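Long-range contact in periplasmic solute binding protein (Candidatus Liberibacter asiaticus str. psy62, PDB 5ZHA), which binds manganese and zinc ions in the periplasm and probably delivers them to an ABC transporter for uptake into the cell: residues V169-C174 with Y188-N193. The protein carries 1 engineered substitution. Sequence-based numbering, arbitrary orientation.
Sequences VTSEGC and YLWPIN. With MN (manganese (II) ion), chain B; ACT (acetate ion), chain M.
Glu-172 lies with its backbone across one face of the Trp-190 indole and its carboxylate at the manganese ion. Its CA sits 4.0 Å from the centroid of the five-membered ring, 25° off the ring normal, while the carbonyl oxygen of Ser-171 covers the same face over its centre and Ser-171 CB touches CH2 and CZ2. With CG anti to the backbone N (chi1 -168°) and the chain extended beyond it, Glu-172 runs past Pro-191 O to chelate the metal through OE1 and OE2, at 2.3 and 2.4 Å. His-39, His-106 and Asp-247 also bind the metal. The Asn-193 side chain crosses the glutamate at about a right angle; its OD1 receives Trp-190 NE1 in the plane of both the indole and the amide, 2.8 Å away and almost straight at 175°, which, with a second bond from Asn-224 to OD1, helps fix the rotation of both groups.

Gly-173 CA rests on one face of the Tyr-188 ring, 3.6 Å from its centroid, while an acetate, probably from the crystallisation liquor, lies over the opposite face. The backbones are joined through Ser-171 O, which accepts from both Leu-189 N (2.7 Å) and Trp-190 N (3.1 Å), and through Gly-173 N, which donates to Trp-190 O. The loops following the parallel strands 167-169 and 185-187 thus bring Glu-172 and its neighbour Asn-193 together beside the metal: the manganese ion probably offsets the carboxylate's charge, and the indole N-H orients the adjoining amide.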
loop_
_atom_site.group_PDB
_atom_site.type_symbol
_atom_site.label_atom_id
_atom_site.label_comp_id
_atom_site.label_asym_id
_atom_site.label_seq_id
_atom_site.Cartn_x
_atom_site.Cartn_y
_atom_site.Cartn_z
ATOM N N VAL A 169 0.772 -0.690 15.948
ATOM C CA VAL A 169 0.092 0.582 16.327
ATOM C C VAL A 169 0.623 1.744 15.529
ATOM O O VAL A 169 1.830 2.049 15.566
ATOM C CB VAL A 169 0.209 0.888 17.842
ATOM C CG1 VAL A 169 -0.622 2.133 18.205
ATOM C CG2 VAL A 169 -0.226 -0.344 18.639
ATOM N N THR A 170 -0.271 2.398 14.801
ATOM C CA THR A 170 0.177 3.389 13.838
ATOM C C THR A 170 -0.766 4.605 13.941
ATOM O O THR A 170 -1.708 4.581 14.730
ATOM C CB THR A 170 0.142 2.828 12.401
ATOM O OG1 THR A 170 -1.183 2.374 12.148
ATOM C CG2 THR A 170 1.121 1.622 12.240
ATOM N N SER A 171 -0.536 5.623 13.112
ATOM C CA SER A 171 -1.409 6.786 13.140
ATOM C C SER A 171 -2.605 6.519 12.212
ATOM O O SER A 171 -3.736 6.423 12.690
ATOM C CB SER A 171 -0.611 8.009 12.702
ATOM O OG SER A 171 0.449 8.176 13.622
ATOM N N GLU A 172 -2.353 6.400 10.908
ATOM C CA GLU A 172 -3.372 5.963 9.924
ATOM C C GLU A 172 -3.532 4.448 10.078
ATOM O O GLU A 172 -2.539 3.782 10.440
ATOM C CB GLU A 172 -2.936 6.299 8.485
ATOM C CG GLU A 172 -4.080 6.137 7.447
ATOM C CD GLU A 172 -3.610 6.122 6.022
ATOM O OE1 GLU A 172 -2.990 5.159 5.612
ATOM O OE2 GLU A 172 -3.890 7.042 5.245
ATOM N N GLY A 173 -4.722 3.896 9.799
ATOM C CA GLY A 173 -4.930 2.398 9.856
ATOM C C GLY A 173 -4.330 1.755 8.607
ATOM O O GLY A 173 -5.028 1.061 7.826
ATOM N N CYS A 174 -3.025 1.956 8.424
ATOM C CA CYS A 174 -2.349 1.552 7.207
ATOM C C CYS A 174 -1.865 0.090 7.284
ATOM O O CYS A 174 -1.435 -0.425 6.248
ATOM C CB CYS A 174 -1.124 2.486 6.915
ATOM S SG CYS A 174 -0.014 2.588 8.352
ATOM N N TYR A 188 -4.944 2.129 15.808
ATOM C CA TYR A 188 -4.584 3.313 15.027
ATOM C C TYR A 188 -5.471 4.460 15.413
ATOM O O TYR A 188 -6.442 4.256 16.160
ATOM C CB TYR A 188 -4.653 3.061 13.494
ATOM C CG TYR A 188 -5.935 2.397 13.020
ATOM C CD1 TYR A 188 -7.079 3.168 12.723
ATOM C CD2 TYR A 188 -6.002 0.979 12.866
ATOM C CE1 TYR A 188 -8.253 2.563 12.303
ATOM C CE2 TYR A 188 -7.181 0.376 12.435
ATOM C CZ TYR A 188 -8.283 1.167 12.166
ATOM O OH TYR A 188 -9.431 0.556 11.739
ATOM N N LEU A 189 -5.147 5.648 14.909
ATOM C CA LEU A 189 -5.811 6.906 15.346
ATOM C C LEU A 189 -6.915 7.338 14.373
ATOM O O LEU A 189 -7.891 7.991 14.771
ATOM C CB LEU A 189 -4.762 8.018 15.540
ATOM C CG LEU A 189 -3.537 7.667 16.419
ATOM C CD1 LEU A 189 -2.573 8.833 16.639
ATOM C CD2 LEU A 189 -3.998 7.160 17.779
ATOM N N TRP A 190 -6.770 6.980 13.099
ATOM C CA TRP A 190 -7.810 7.241 12.076
ATOM C C TRP A 190 -7.610 6.278 10.890
ATOM O O TRP A 190 -6.455 5.950 10.559
ATOM C CB TRP A 190 -7.733 8.696 11.595
ATOM C CG TRP A 190 -6.395 9.084 11.037
ATOM C CD1 TRP A 190 -5.959 8.890 9.743
ATOM C CD2 TRP A 190 -5.304 9.738 11.733
ATOM N NE1 TRP A 190 -4.682 9.376 9.597
ATOM C CE2 TRP A 190 -4.245 9.894 10.787
ATOM C CE3 TRP A 190 -5.129 10.240 13.049
ATOM C CZ2 TRP A 190 -3.017 10.511 11.109
ATOM C CZ3 TRP A 190 -3.863 10.839 13.384
ATOM C CH2 TRP A 190 -2.849 10.976 12.419
ATOM N N PRO A 191 -8.718 5.852 10.239
ATOM C CA PRO A 191 -8.566 4.790 9.231
ATOM C C PRO A 191 -7.808 5.230 7.976
ATOM O O PRO A 191 -6.953 4.480 7.513
ATOM C CB PRO A 191 -10.000 4.378 8.889
ATOM C CG PRO A 191 -10.904 5.073 9.873
ATOM C CD PRO A 191 -10.140 6.138 10.590
ATOM N N ILE A 192 -8.119 6.422 7.443
ATOM C CA ILE A 192 -7.580 6.911 6.175
ATOM C C ILE A 192 -7.147 8.364 6.337
ATOM O O ILE A 192 -7.891 9.189 6.881
ATOM C CB ILE A 192 -8.638 6.803 5.050
ATOM C CG1 ILE A 192 -9.038 5.334 4.866
ATOM C CG2 ILE A 192 -8.106 7.382 3.731
ATOM C CD1 ILE A 192 -10.186 5.136 3.871
ATOM N N ASN A 193 -5.937 8.678 5.871
ATOM C CA ASN A 193 -5.496 10.049 5.832
ATOM C C ASN A 193 -6.519 10.687 4.893
ATOM O O ASN A 193 -6.338 11.806 4.602
ATOM C CB ASN A 193 -4.076 10.203 5.237
ATOM C CG ASN A 193 -2.981 9.518 6.073
ATOM O OD1 ASN A 193 -3.081 9.385 7.295
ATOM N ND2 ASN A 193 -1.907 9.085 5.389
HETATM MN MN MN B . -3.193 5.738 3.378
HETATM C C ACT M . -8.663 0.922 16.078
HETATM O O ACT M . -7.727 1.557 16.531
HETATM O OXT ACT M . -9.795 1.434 16.034
HETATM C CH3 ACT M . -8.558 -0.578 16.062
#